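PDB 4ZAS: CalS13 from Micromonospora echinospora, which is a sugar aminotransferase of the DegT/DnrJ/EryC1 family that probably transfers an amino group using pyridoxal 5'-phosphate as cofactor. Local coordinates for residues L88-A93 with L189-C194; V109-L114 with A157-H162; R131-D136 with D145-K150. All coordinates share one frame; numbering follows the deposited sequence.

Interaction 1. Residues L88-A93 with L189-C194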
ATOM      1  N   LEU A  88      -5.930   7.807  -0.217  1.00 34.25           N
ATOM      2  CA  LEU A  88      -5.297   9.085  -0.495  1.00 33.08           C
ATOM      3  C   LEU A  88      -6.315  10.200  -0.862  1.00 43.51           C
ATOM      4  O   LEU A  88      -6.233  11.334  -0.365  1.00 44.81           O
ATOM      5  CB  LEU A  88      -4.293   8.903  -1.634  1.00 31.12           C
ATOM      6  CG  LEU A  88      -3.391  10.079  -2.022  1.00 33.95           C
ATOM      7  CD1 LEU A  88      -2.500  10.450  -0.877  1.00 36.15           C
ATOM      8  CD2 LEU A  88      -2.571   9.786  -3.295  1.00 28.04           C
ATOM      9  N   ALA A  89      -7.272   9.886  -1.730  1.00 35.50           N
ATOM     10  CA  ALA A  89      -8.231  10.895  -2.145  1.00 35.02           C
ATOM     11  C   ALA A  89      -9.089  11.365  -0.975  1.00 35.47           C
ATOM     12  O   ALA A  89      -9.275  12.559  -0.769  1.00 37.06           O
ATOM     13  CB  ALA A  89      -9.100  10.356  -3.262  1.00 34.04           C
ATOM     14  N   LEU A  90      -9.575  10.425  -0.181  1.00 36.47           N
ATOM     15  CA  LEU A  90     -10.438  10.768   0.935  1.00 37.50           C
ATOM     16  C   LEU A  90      -9.724  11.574   2.028  1.00 46.90           C
ATOM     17  O   LEU A  90     -10.370  12.322   2.785  1.00 48.31           O
ATOM     18  CB  LEU A  90     -11.032   9.487   1.514  1.00 33.13           C
ATOM     19  CG  LEU A  90     -12.079   8.939   0.547  1.00 34.48           C
ATOM     20  CD1 LEU A  90     -12.501   7.556   0.950  1.00 34.67           C
ATOM     21  CD2 LEU A  90     -13.283   9.876   0.496  1.00 29.13           C
ATOM     22  N   SER A  91      -8.394  11.466   2.077  1.00 45.21           N
ATOM     23  CA  SER A  91      -7.613  12.213   3.046  1.00 46.48           C
ATOM     24  C   SER A  91      -7.754  13.735   2.814  1.00 51.10           C
ATOM     25  O   SER A  91      -7.583  14.524   3.741  1.00 50.09           O
ATOM     26  CB  SER A  91      -6.146  11.806   2.976  1.00 44.56           C
ATOM     27  OG  SER A  91      -5.482  12.488   1.930  1.00 45.02           O
ATOM     28  N   LEU A  92      -8.116  14.126   1.592  1.00 48.44           N
ATOM     29  CA  LEU A  92      -8.412  15.520   1.261  1.00 44.50           C
ATOM     30  C   LEU A  92      -9.606  16.016   2.048  1.00 45.13           C
ATOM     31  O   LEU A  92      -9.680  17.196   2.431  1.00 43.18           O
ATOM     32  CB  LEU A  92      -8.709  15.665  -0.220  1.00 43.40           C
ATOM     33  CG  LEU A  92      -7.560  15.355  -1.165  1.00 46.99           C
ATOM     34  CD1 LEU A  92      -8.080  15.339  -2.593  1.00 47.89           C
ATOM     35  CD2 LEU A  92      -6.471  16.373  -0.993  1.00 42.11           C
ATOM     36  N   ALA A  93     -10.558  15.112   2.248  1.00 43.04           N
ATOM     37  CA  ALA A  93     -11.774  15.426   2.980  1.00 48.52           C
ATOM     38  C   ALA A  93     -11.485  15.510   4.470  1.00 48.67           C
ATOM     39  O   ALA A  93     -11.876  16.461   5.147  1.00 48.36           O
ATOM     40  CB  ALA A  93     -12.829  14.388   2.700  1.00 53.66           C
ATOM     41  N   LEU A 189     -16.314  16.976  -0.920  1.00 46.50           N
ATOM     42  CA  LEU A 189     -15.459  16.364  -1.929  1.00 50.19           C
ATOM     43  C   LEU A 189     -16.231  15.301  -2.707  1.00 53.23           C
ATOM     44  O   LEU A 189     -16.857  14.428  -2.110  1.00 59.11           O
ATOM     45  CB  LEU A 189     -14.242  15.713  -1.272  1.00 43.15           C
ATOM     46  CG  LEU A 189     -13.230  15.107  -2.235  1.00 35.93           C
ATOM     47  CD1 LEU A 189     -12.544  16.211  -3.009  1.00 35.22           C
ATOM     48  CD2 LEU A 189     -12.218  14.230  -1.518  1.00 36.91           C
ATOM     49  N   VAL A 190     -16.194  15.370  -4.034  1.00 47.66           N
ATOM     50  CA  VAL A 190     -16.831  14.339  -4.853  1.00 37.43           C
ATOM     51  C   VAL A 190     -15.784  13.395  -5.447  1.00 36.50           C
ATOM     52  O   VAL A 190     -14.964  13.814  -6.276  1.00 33.65           O
ATOM     53  CB  VAL A 190     -17.691  14.985  -5.943  1.00 34.78           C
ATOM     54  CG1 VAL A 190     -18.354  13.931  -6.778  1.00 29.89           C
ATOM     55  CG2 VAL A 190     -18.721  15.908  -5.311  1.00 36.40           C
ATOM     56  N   VAL A 191     -15.840  12.123  -5.044  1.00 37.76           N
ATOM     57  CA  VAL A 191     -14.883  11.097  -5.481  1.00 38.27           C
ATOM     58  C   VAL A 191     -15.566  10.014  -6.312  1.00 42.35           C
ATOM     59  O   VAL A 191     -16.492   9.354  -5.816  1.00 43.63           O
ATOM     60  CB  VAL A 191     -14.200  10.409  -4.267  1.00 35.47           C
ATOM     61  CG1 VAL A 191     -13.215   9.373  -4.763  1.00 24.84           C
ATOM     62  CG2 VAL A 191     -13.510  11.418  -3.394  1.00 29.61           C
ATOM     63  N   GLU A 192     -15.104   9.808  -7.546  1.00 36.09           N
ATOM     64  CA  GLU A 192     -15.591   8.707  -8.399  1.00 32.13           C
ATOM     65  C   GLU A 192     -14.709   7.464  -8.343  1.00 37.65           C
ATOM     66  O   GLU A 192     -13.561   7.512  -8.774  1.00 47.22           O
ATOM     67  CB  GLU A 192     -15.671   9.147  -9.863  1.00 31.19           C
ATOM     68  CG  GLU A 192     -16.633  10.282 -10.159  1.00 29.40           C
ATOM     69  CD  GLU A 192     -16.583  10.705 -11.619  1.00 35.66           C
ATOM     70  OE1 GLU A 192     -16.422   9.835 -12.487  1.00 38.20           O
ATOM     71  OE2 GLU A 192     -16.679  11.916 -11.900  1.00 45.96           O
ATOM     72  N   ASP A 193     -15.241   6.344  -7.867  1.00 31.64           N
ATOM     73  CA  ASP A 193     -14.503   5.076  -7.952  1.00 34.16           C
ATOM     74  C   ASP A 193     -14.608   4.474  -9.368  1.00 41.57           C
ATOM     75  O   ASP A 193     -15.621   3.886  -9.736  1.00 45.89           O
ATOM     76  CB  ASP A 193     -15.022   4.094  -6.903  1.00 35.74           C
ATOM     77  CG  ASP A 193     -14.242   2.788  -6.869  1.00 40.35           C
ATOM     78  OD1 ASP A 193     -13.517   2.482  -7.845  1.00 35.49           O
ATOM     79  OD2 ASP A 193     -14.371   2.049  -5.863  1.00 41.70           O
ATOM     80  N   CYS A 194     -13.552   4.632 -10.157  1.00 46.75           N
ATOM     81  CA  CYS A 194     -13.533   4.167 -11.542  1.00 43.50           C
ATOM     82  C   CYS A 194     -12.741   2.869 -11.694  1.00 45.66           C
ATOM     83  O   CYS A 194     -12.208   2.589 -12.763  1.00 52.29           O
ATOM     84  CB  CYS A 194     -12.936   5.239 -12.463  1.00 45.33           C
ATOM     85  SG  CYS A 194     -13.678   6.846 -12.302  1.00 52.96           S
TER
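Leu189 and Val191 of strand 189-193 meet Ala89, Leu90, Leu92 and Ala93 of helix 82-94 in a buried helix-on-sheet contact made by apolar side chains. The two segments run almost antiparallel, at 168°, and their axes approach to 8.9 Å. Leu189 does most of the work. With CG anti to the backbone N (chi1 -177°), its CD2 methyl comes up against the last turn of the segment, 4.0 Å from Leu92 CB and 4.3 Å from Ala93 CB. The same methyl lies 3.5 Å from Ala89 O, whose polar need is met by Leu92 N within the helix. Two residues on, Val191 splits its branches: CG2 meets Leu90 CD2 at 4.2 Å, while CG1 faces Ala89 CB more loosely. Ala89 and Ala93 point their CB atoms at the strand, and Leu92 also packs on Leu243 of helix 237-247. Ser91, turned from the strand, bonds through OG to Leu88 O and to Arg246. A helix laid over a mostly parallel seven-stranded sheet in this way is typical of the large domain of fold type I pyridoxal phosphate enzymes.

Interaction 2. Residues V109-L114 with A157-H162; sequences VLTTPL and AIVVVH
Val109 stands beside Ala157, on the same face of the sheet, where strands 108-111 and 155-161 run parallel, and its side chain can be traced outward atom by atom. CB sits 3.8 Å from Ala157 O. CG1, anti to the backbone N (chi1 178°), lies 3.5 Å from Ala157 O and reaches Val159 CG2 at 3.8 Å. The second branch, CG2, leans the other way and ends 4.1 Å from Ala157 CB. One valine spans Ala157 and Val159, two residues apart on the same face of the neighbouring strand. The backbone below is stitched by the staggered pattern of a parallel ladder: Leu110 N donates to Ala157 O at 3.1 Å, and Val159 N to Leu110 O at 2.8 Å, nearly straight at 170°. Val109 CA adds a CA-H...O contact to Ala157 O. This pairing belongs to the central sheet of the aminotransferase fold; the chain first builds strand 129-132 on one flank of 108-111, then returns by way of helix 144-150 to add 155-161 on the other. Farther along, Thr111 lies side by side with Val159, its OG1 hydrogen-bonded to Asn120 OD1. Thr112 leaves the strand: its CG2 meets Val161 CG2 at 3.8 Å, the two side chains crossing at about a right angle, while OG1 closes an ST turn by accepting from Leu114 N at 3.1 Å.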
ATOM      1  N   VAL A 109     -19.060  10.427   5.175  1.00 44.69           N
ATOM      2  CA  VAL A 109     -18.963  10.181   3.742  1.00 39.60           C
ATOM      3  C   VAL A 109     -20.174   9.385   3.292  1.00 42.71           C
ATOM      4  O   VAL A 109     -20.477   8.320   3.848  1.00 42.61           O
ATOM      5  CB  VAL A 109     -17.660   9.436   3.379  1.00 38.95           C
ATOM      6  CG1 VAL A 109     -17.613   9.140   1.873  1.00 31.65           C
ATOM      7  CG2 VAL A 109     -16.438  10.247   3.812  1.00 34.02           C
ATOM      8  N   LEU A 110     -20.878   9.925   2.303  1.00 41.51           N
ATOM      9  CA  LEU A 110     -22.016   9.259   1.694  1.00 30.92           C
ATOM     10  C   LEU A 110     -21.499   8.377   0.574  1.00 39.46           C
ATOM     11  O   LEU A 110     -20.747   8.836  -0.296  1.00 36.90           O
ATOM     12  CB  LEU A 110     -23.019  10.286   1.169  1.00 31.59           C
ATOM     13  CG  LEU A 110     -23.740  11.070   2.261  1.00 33.12           C
ATOM     14  CD1 LEU A 110     -24.421  12.290   1.698  1.00 37.45           C
ATOM     15  CD2 LEU A 110     -24.725  10.195   3.024  1.00 33.89           C
ATOM     16  N   THR A 111     -21.865   7.105   0.601  1.00 38.64           N
ATOM     17  CA  THR A 111     -21.312   6.146  -0.352  1.00 40.38           C
ATOM     18  C   THR A 111     -22.276   5.009  -0.630  1.00 44.86           C
ATOM     19  O   THR A 111     -23.278   4.845   0.074  1.00 48.89           O
ATOM     20  CB  THR A 111     -20.005   5.541   0.169  1.00 40.53           C
ATOM     21  OG1 THR A 111     -19.538   4.554  -0.755  1.00 42.93           O
ATOM     22  CG2 THR A 111     -20.246   4.861   1.500  1.00 32.59           C
ATOM     23  N   THR A 112     -21.956   4.191  -1.624  1.00 39.87           N
ATOM     24  CA  THR A 112     -22.817   3.064  -1.940  1.00 41.28           C
ATOM     25  C   THR A 112     -22.270   1.782  -1.347  1.00 44.29           C
ATOM     26  O   THR A 112     -21.064   1.580  -1.310  1.00 44.91           O
ATOM     27  CB  THR A 112     -23.000   2.892  -3.442  1.00 39.24           C
ATOM     28  OG1 THR A 112     -23.586   1.605  -3.681  1.00 43.33           O
ATOM     29  CG2 THR A 112     -21.660   2.953  -4.129  1.00 34.67           C
ATOM     30  N   PRO A 113     -23.164   0.928  -0.835  1.00 42.43           N
ATOM     31  CA  PRO A 113     -22.750  -0.356  -0.265  1.00 43.77           C
ATOM     32  C   PRO A 113     -22.614  -1.463  -1.310  1.00 50.90           C
ATOM     33  O   PRO A 113     -22.005  -2.506  -1.020  1.00 56.03           O
ATOM     34  CB  PRO A 113     -23.868  -0.671   0.739  1.00 38.14           C
ATOM     35  CG  PRO A 113     -25.010   0.070   0.273  1.00 40.63           C
ATOM     36  CD  PRO A 113     -24.550   1.262  -0.499  1.00 33.71           C
ATOM     37  N   LEU A 114     -23.142  -1.229  -2.511  1.00 47.47           N
ATOM     38  CA  LEU A 114     -23.013  -2.198  -3.597  1.00 46.16           C
ATOM     39  C   LEU A 114     -21.726  -1.924  -4.362  1.00 39.93           C
ATOM     40  O   LEU A 114     -21.698  -1.185  -5.358  1.00 39.83           O
ATOM     41  CB  LEU A 114     -24.235  -2.148  -4.526  1.00 52.08           C
ATOM     42  CG  LEU A 114     -24.263  -3.157  -5.678  1.00 48.46           C
ATOM     43  CD1 LEU A 114     -23.925  -4.502  -5.140  1.00 54.11           C
ATOM     44  CD2 LEU A 114     -25.654  -3.199  -6.305  1.00 47.55           C
ATOM     45  N   ALA A 157     -17.445  14.223   2.164  1.00 38.88           N
ATOM     46  CA  ALA A 157     -17.213  13.680   0.833  1.00 37.19           C
ATOM     47  C   ALA A 157     -18.345  12.751   0.391  1.00 40.19           C
ATOM     48  O   ALA A 157     -19.089  12.204   1.218  1.00 38.44           O
ATOM     49  CB  ALA A 157     -15.860  12.946   0.787  1.00 32.47           C
ATOM     50  N   ILE A 158     -18.473  12.605  -0.926  1.00 42.52           N
ATOM     51  CA  ILE A 158     -19.426  11.698  -1.553  1.00 35.19           C
ATOM     52  C   ILE A 158     -18.673  10.751  -2.464  1.00 33.81           C
ATOM     53  O   ILE A 158     -17.878  11.195  -3.307  1.00 35.93           O
ATOM     54  CB  ILE A 158     -20.498  12.482  -2.347  1.00 38.56           C
ATOM     55  CG1 ILE A 158     -21.327  13.360  -1.417  1.00 38.56           C
ATOM     56  CG2 ILE A 158     -21.400  11.541  -3.126  1.00 39.23           C
ATOM     57  CD1 ILE A 158     -22.046  14.501  -2.136  1.00 43.39           C
ATOM     58  N   VAL A 159     -18.889   9.453  -2.292  1.00 30.81           N
ATOM     59  CA  VAL A 159     -18.244   8.468  -3.171  1.00 36.14           C
ATOM     60  C   VAL A 159     -19.269   7.720  -4.037  1.00 42.29           C
ATOM     61  O   VAL A 159     -20.124   7.011  -3.508  1.00 49.08           O
ATOM     62  CB  VAL A 159     -17.414   7.432  -2.366  1.00 38.81           C
ATOM     63  CG1 VAL A 159     -16.792   6.421  -3.312  1.00 35.77           C
ATOM     64  CG2 VAL A 159     -16.326   8.104  -1.547  1.00 44.87           C
ATOM     65  N   VAL A 160     -19.161   7.852  -5.356  1.00 38.88           N
ATOM     66  CA  VAL A 160     -19.968   7.057  -6.281  1.00 38.60           C
ATOM     67  C   VAL A 160     -19.101   6.007  -6.993  1.00 42.17           C
ATOM     68  O   VAL A 160     -17.937   6.256  -7.341  1.00 44.59           O
ATOM     69  CB  VAL A 160     -20.667   7.927  -7.342  1.00 37.87           C
ATOM     70  CG1 VAL A 160     -21.597   8.959  -6.694  1.00 40.83           C
ATOM     71  CG2 VAL A 160     -19.624   8.589  -8.220  1.00 30.96           C
ATOM     72  N   VAL A 161     -19.672   4.828  -7.202  1.00 36.90           N
ATOM     73  CA  VAL A 161     -19.003   3.773  -7.942  1.00 29.80           C
ATOM     74  C   VAL A 161     -19.655   3.553  -9.293  1.00 38.50           C
ATOM     75  O   VAL A 161     -20.881   3.391  -9.387  1.00 44.53           O
ATOM     76  CB  VAL A 161     -19.010   2.469  -7.158  1.00 40.72           C
ATOM     77  CG1 VAL A 161     -18.421   1.353  -8.022  1.00 31.32           C
ATOM     78  CG2 VAL A 161     -18.278   2.631  -5.819  1.00 42.89           C
ATOM     79  N   HIS A 162     -18.845   3.564 -10.346  1.00 41.72           N
ATOM     80  CA  HIS A 162     -19.319   3.164 -11.670  1.00 26.65           C
ATOM     81  C   HIS A 162     -19.297   1.647 -11.749  1.00 34.16           C
ATOM     82  O   HIS A 162     -18.409   1.071 -12.374  1.00 35.64           O
ATOM     83  CB  HIS A 162     -18.428   3.733 -12.767  1.00 26.45           C
ATOM     84  CG  HIS A 162     -18.252   5.217 -12.713  1.00 37.49           C
ATOM     85  ND1 HIS A 162     -19.255   6.103 -13.049  1.00 41.83           N
ATOM     86  CD2 HIS A 162     -17.180   5.975 -12.373  1.00 41.39           C
ATOM     87  CE1 HIS A 162     -18.807   7.342 -12.924  1.00 41.19           C
ATOM     88  NE2 HIS A 162     -17.552   7.291 -12.516  1.00 44.30           N
TER

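Interaction 3. Residues R131-D136 with D145-K150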
ATOM      1  N   ARG A 131     -22.091   6.923   5.838  1.00 33.31           N
ATOM      2  CA  ARG A 131     -23.553   6.901   5.707  1.00 37.88           C
ATOM      3  C   ARG A 131     -23.936   6.316   4.340  1.00 36.97           C
ATOM      4  O   ARG A 131     -23.412   6.719   3.297  1.00 35.83           O
ATOM      5  CB  ARG A 131     -24.191   8.274   5.915  1.00 49.54           C
ATOM      6  CG  ARG A 131     -24.314   8.676   7.375  1.00 65.07           C
ATOM      7  CD  ARG A 131     -25.112   9.962   7.558  1.00 77.63           C
ATOM      8  NE  ARG A 131     -26.469   9.911   7.017  1.00 85.56           N
ATOM      9  CZ  ARG A 131     -27.180  10.992   6.703  1.00 88.52           C
ATOM     10  NH1 ARG A 131     -26.657  12.205   6.855  1.00 85.57           N
ATOM     11  NH2 ARG A 131     -28.408  10.862   6.218  1.00 90.46           N
ATOM     12  N   TRP A 132     -24.788   5.297   4.365  1.00 39.32           N
ATOM     13  CA  TRP A 132     -25.124   4.585   3.143  1.00 33.91           C
ATOM     14  C   TRP A 132     -26.174   5.308   2.332  1.00 44.71           C
ATOM     15  O   TRP A 132     -27.197   5.766   2.849  1.00 54.18           O
ATOM     16  CB  TRP A 132     -25.608   3.180   3.454  1.00 41.14           C
ATOM     17  CG  TRP A 132     -24.581   2.295   4.162  1.00 48.59           C
ATOM     18  CD1 TRP A 132     -24.719   1.698   5.389  1.00 44.31           C
ATOM     19  CD2 TRP A 132     -23.285   1.902   3.672  1.00 39.80           C
ATOM     20  NE1 TRP A 132     -23.598   0.973   5.689  1.00 44.79           N
ATOM     21  CE2 TRP A 132     -22.707   1.065   4.652  1.00 41.70           C
ATOM     22  CE3 TRP A 132     -22.573   2.157   2.494  1.00 31.70           C
ATOM     23  CZ2 TRP A 132     -21.443   0.490   4.497  1.00 40.52           C
ATOM     24  CZ3 TRP A 132     -21.311   1.579   2.335  1.00 45.12           C
ATOM     25  CH2 TRP A 132     -20.757   0.766   3.341  1.00 43.01           C
ATOM     26  N   VAL A 133     -25.927   5.385   1.041  1.00 39.93           N
ATOM     27  CA  VAL A 133     -26.943   5.856   0.146  1.00 44.41           C
ATOM     28  C   VAL A 133     -27.497   4.641  -0.591  1.00 50.78           C
ATOM     29  O   VAL A 133     -26.753   3.708  -0.919  1.00 43.87           O
ATOM     30  CB  VAL A 133     -26.387   6.912  -0.789  1.00 35.33           C
ATOM     31  CG1 VAL A 133     -27.491   7.501  -1.624  1.00 36.34           C
ATOM     32  CG2 VAL A 133     -25.748   7.982   0.029  1.00 35.67           C
ATOM     33  N   ASP A 134     -28.810   4.642  -0.817  1.00 53.28           N
ATOM     34  CA  ASP A 134     -29.470   3.521  -1.476  1.00 49.85           C
ATOM     35  C   ASP A 134     -28.934   3.398  -2.902  1.00 45.69           C
ATOM     36  O   ASP A 134     -28.251   4.282  -3.420  1.00 41.80           O
ATOM     37  CB  ASP A 134     -30.999   3.693  -1.459  1.00 52.31           C
ATOM     38  CG  ASP A 134     -31.766   2.363  -1.628  1.00 56.78           C
ATOM     39  OD1 ASP A 134     -31.128   1.300  -1.722  1.00 55.98           O
ATOM     40  OD2 ASP A 134     -33.025   2.378  -1.618  1.00 56.36           O
ATOM     41  N   VAL A 135     -29.226   2.261  -3.502  1.00 49.24           N
ATOM     42  CA  VAL A 135     -28.809   1.947  -4.846  1.00 47.10           C
ATOM     43  C   VAL A 135     -30.018   2.040  -5.768  1.00 53.66           C
ATOM     44  O   VAL A 135     -31.141   1.694  -5.395  1.00 61.29           O
ATOM     45  CB  VAL A 135     -28.151   0.551  -4.888  1.00 46.23           C
ATOM     46  CG1 VAL A 135     -28.009   0.061  -6.293  1.00 49.09           C
ATOM     47  CG2 VAL A 135     -26.792   0.599  -4.205  1.00 45.85           C
ATOM     48  N   ASP A 136     -29.790   2.570  -6.955  1.00 48.94           N
ATOM     49  CA  ASP A 136     -30.767   2.528  -8.022  1.00 42.44           C
ATOM     50  C   ASP A 136     -30.773   1.126  -8.659  1.00 48.52           C
ATOM     51  O   ASP A 136     -29.787   0.691  -9.273  1.00 39.92           O
ATOM     52  CB  ASP A 136     -30.452   3.621  -9.040  1.00 48.51           C
ATOM     53  CG  ASP A 136     -31.330   3.559 -10.262  1.00 59.14           C
ATOM     54  OD1 ASP A 136     -32.351   2.850 -10.245  1.00 57.87           O
ATOM     55  OD2 ASP A 136     -31.004   4.264 -11.237  1.00 72.73           O
ATOM     56  N   ASP A 145     -31.262  10.457  -5.981  1.00 52.53           N
ATOM     57  CA  ASP A 145     -32.332  11.140  -5.275  1.00 51.02           C
ATOM     58  C   ASP A 145     -32.230  10.832  -3.791  1.00 55.32           C
ATOM     59  O   ASP A 145     -32.512  11.694  -2.960  1.00 68.99           O
ATOM     60  CB  ASP A 145     -33.699  10.726  -5.816  1.00 59.19           C
ATOM     61  CG  ASP A 145     -33.942  11.217  -7.228  1.00 63.39           C
ATOM     62  OD1 ASP A 145     -33.695  12.416  -7.509  1.00 62.31           O
ATOM     63  OD2 ASP A 145     -34.347  10.383  -8.065  1.00 62.64           O
ATOM     64  N   ASP A 146     -31.833   9.607  -3.452  1.00 50.26           N
ATOM     65  CA  ASP A 146     -31.576   9.280  -2.053  1.00 52.62           C
ATOM     66  C   ASP A 146     -30.377  10.070  -1.532  1.00 45.21           C
ATOM     67  O   ASP A 146     -30.352  10.489  -0.374  1.00 40.54           O
ATOM     68  CB  ASP A 146     -31.321   7.794  -1.851  1.00 51.91           C
ATOM     69  CG  ASP A 146     -31.295   7.410  -0.376  1.00 52.91           C
ATOM     70  OD1 ASP A 146     -32.171   7.879   0.392  1.00 53.24           O
ATOM     71  OD2 ASP A 146     -30.368   6.676   0.020  1.00 51.67           O
ATOM     72  N   LEU A 147     -29.381  10.246  -2.396  1.00 44.35           N
ATOM     73  CA  LEU A 147     -28.211  11.051  -2.088  1.00 40.56           C
ATOM     74  C   LEU A 147     -28.607  12.472  -1.738  1.00 51.46           C
ATOM     75  O   LEU A 147     -28.156  13.028  -0.734  1.00 56.52           O
ATOM     76  CB  LEU A 147     -27.242  11.067  -3.265  1.00 40.13           C
ATOM     77  CG  LEU A 147     -26.045  12.004  -3.080  1.00 44.20           C
ATOM     78  CD1 LEU A 147     -25.139  11.511  -1.961  1.00 45.61           C
ATOM     79  CD2 LEU A 147     -25.273  12.146  -4.379  1.00 37.54           C
ATOM     80  N   ALA A 148     -29.456  13.054  -2.574  1.00 47.56           N
ATOM     81  CA  ALA A 148     -29.901  14.426  -2.378  1.00 49.07           C
ATOM     82  C   ALA A 148     -30.491  14.658  -0.985  1.00 54.17           C
ATOM     83  O   ALA A 148     -30.266  15.702  -0.373  1.00 51.48           O
ATOM     84  CB  ALA A 148     -30.918  14.788  -3.441  1.00 38.75           C
ATOM     85  N   ALA A 149     -31.245  13.678  -0.494  1.00 56.75           N
ATOM     86  CA  ALA A 149     -31.917  13.781   0.800  1.00 55.28           C
ATOM     87  C   ALA A 149     -30.926  13.658   1.981  1.00 55.58           C
ATOM     88  O   ALA A 149     -31.169  14.171   3.072  1.00 54.33           O
ATOM     89  CB  ALA A 149     -33.046  12.730   0.901  1.00 41.97           C
ATOM     90  N   LYS A 150     -29.828  12.942   1.777  1.00 54.02           N
ATOM     91  CA  LYS A 150     -28.934  12.624   2.885  1.00 48.86           C
ATOM     92  C   LYS A 150     -27.742  13.574   2.990  1.00 57.33           C
ATOM     93  O   LYS A 150     -26.982  13.518   3.957  1.00 67.31           O
ATOM     94  CB  LYS A 150     -28.455  11.172   2.749  1.00 47.25           C
ATOM     95  CG  LYS A 150     -29.577  10.169   2.975  1.00 44.92           C
ATOM     96  CD  LYS A 150     -29.127   8.736   2.811  1.00 42.19           C
ATOM     97  CE  LYS A 150     -30.232   7.789   3.235  1.00 39.06           C
ATOM     98  NZ  LYS A 150     -29.906   6.421   2.821  1.00 42.06           N
TER
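Asp146 OD2 takes the backbone N-H of Asp134 at 2.7 Å, an almost straight bond (175°) that arrives on the anti side of the carboxylate, 19° out of its plane. On its syn lone pair the same oxygen receives Lys150 NZ at 2.9 Å, a salt bridge across one helical turn. NZ in turn donates to Trp132 O at 2.8 Å, lying in the carbonyl plane, so a lysine and an aspartate of helix 144-150 together grip two backbone groups where strand 129-132 gives way to a loop. Under this polar bridge Val133 CG1 wedges in, 3.4 Å from Asp146 OD2 and 3.9 Å from Leu147 CB. Lys150 reaches the carbonyl because its chain is extended beyond CG, and Arg131 NH2 flanks it, 3.5 Å from Lys150 CB. With an alanine here, Trp132 O and Asp146 OD2 would probably lose the donor they share, and Arg131 NH2 the CG that lies against it. Farther out, Asp143 OD1 accepts from the backbone N of both Asp145 and Asp146 at the start of the helix, and the carboxylate of Asp134 bonds to the backbone N of Gly371 and Leu372, tying the loop to the start of helix 370-375. Leu147 packs on Leu110 and Leu173. With an ammonium group and an amide N-H converging on a single oxygen, Asp146 is likely to stay ionised and to turn little.

Overall arrangement
The three contacts step across one sheet, whose strands 189-193, 155-161, 108-111 and 129-132 are successive neighbours. Interactions 1 and 2, with centres about 10 Å apart, join directly through probable hydrogen bonds such as Leu189 O to Ile158 N at 2.7 Å. Interactions 2 and 3, about 9 Å apart, share the next seam, where Val109 O meets Arg131 N at 2.9 Å. Interactions 1 and 3 do not touch, their centres lying about 17 Å apart. Along the chain they are nested, 3 inside 2 inside 1. All lie away from the pocket, but Asp193 comes close to the modified lysine at position 222, and the Val161 side chain is about 10 Å from the bound dTDP-4-keto-6-deoxyglucose.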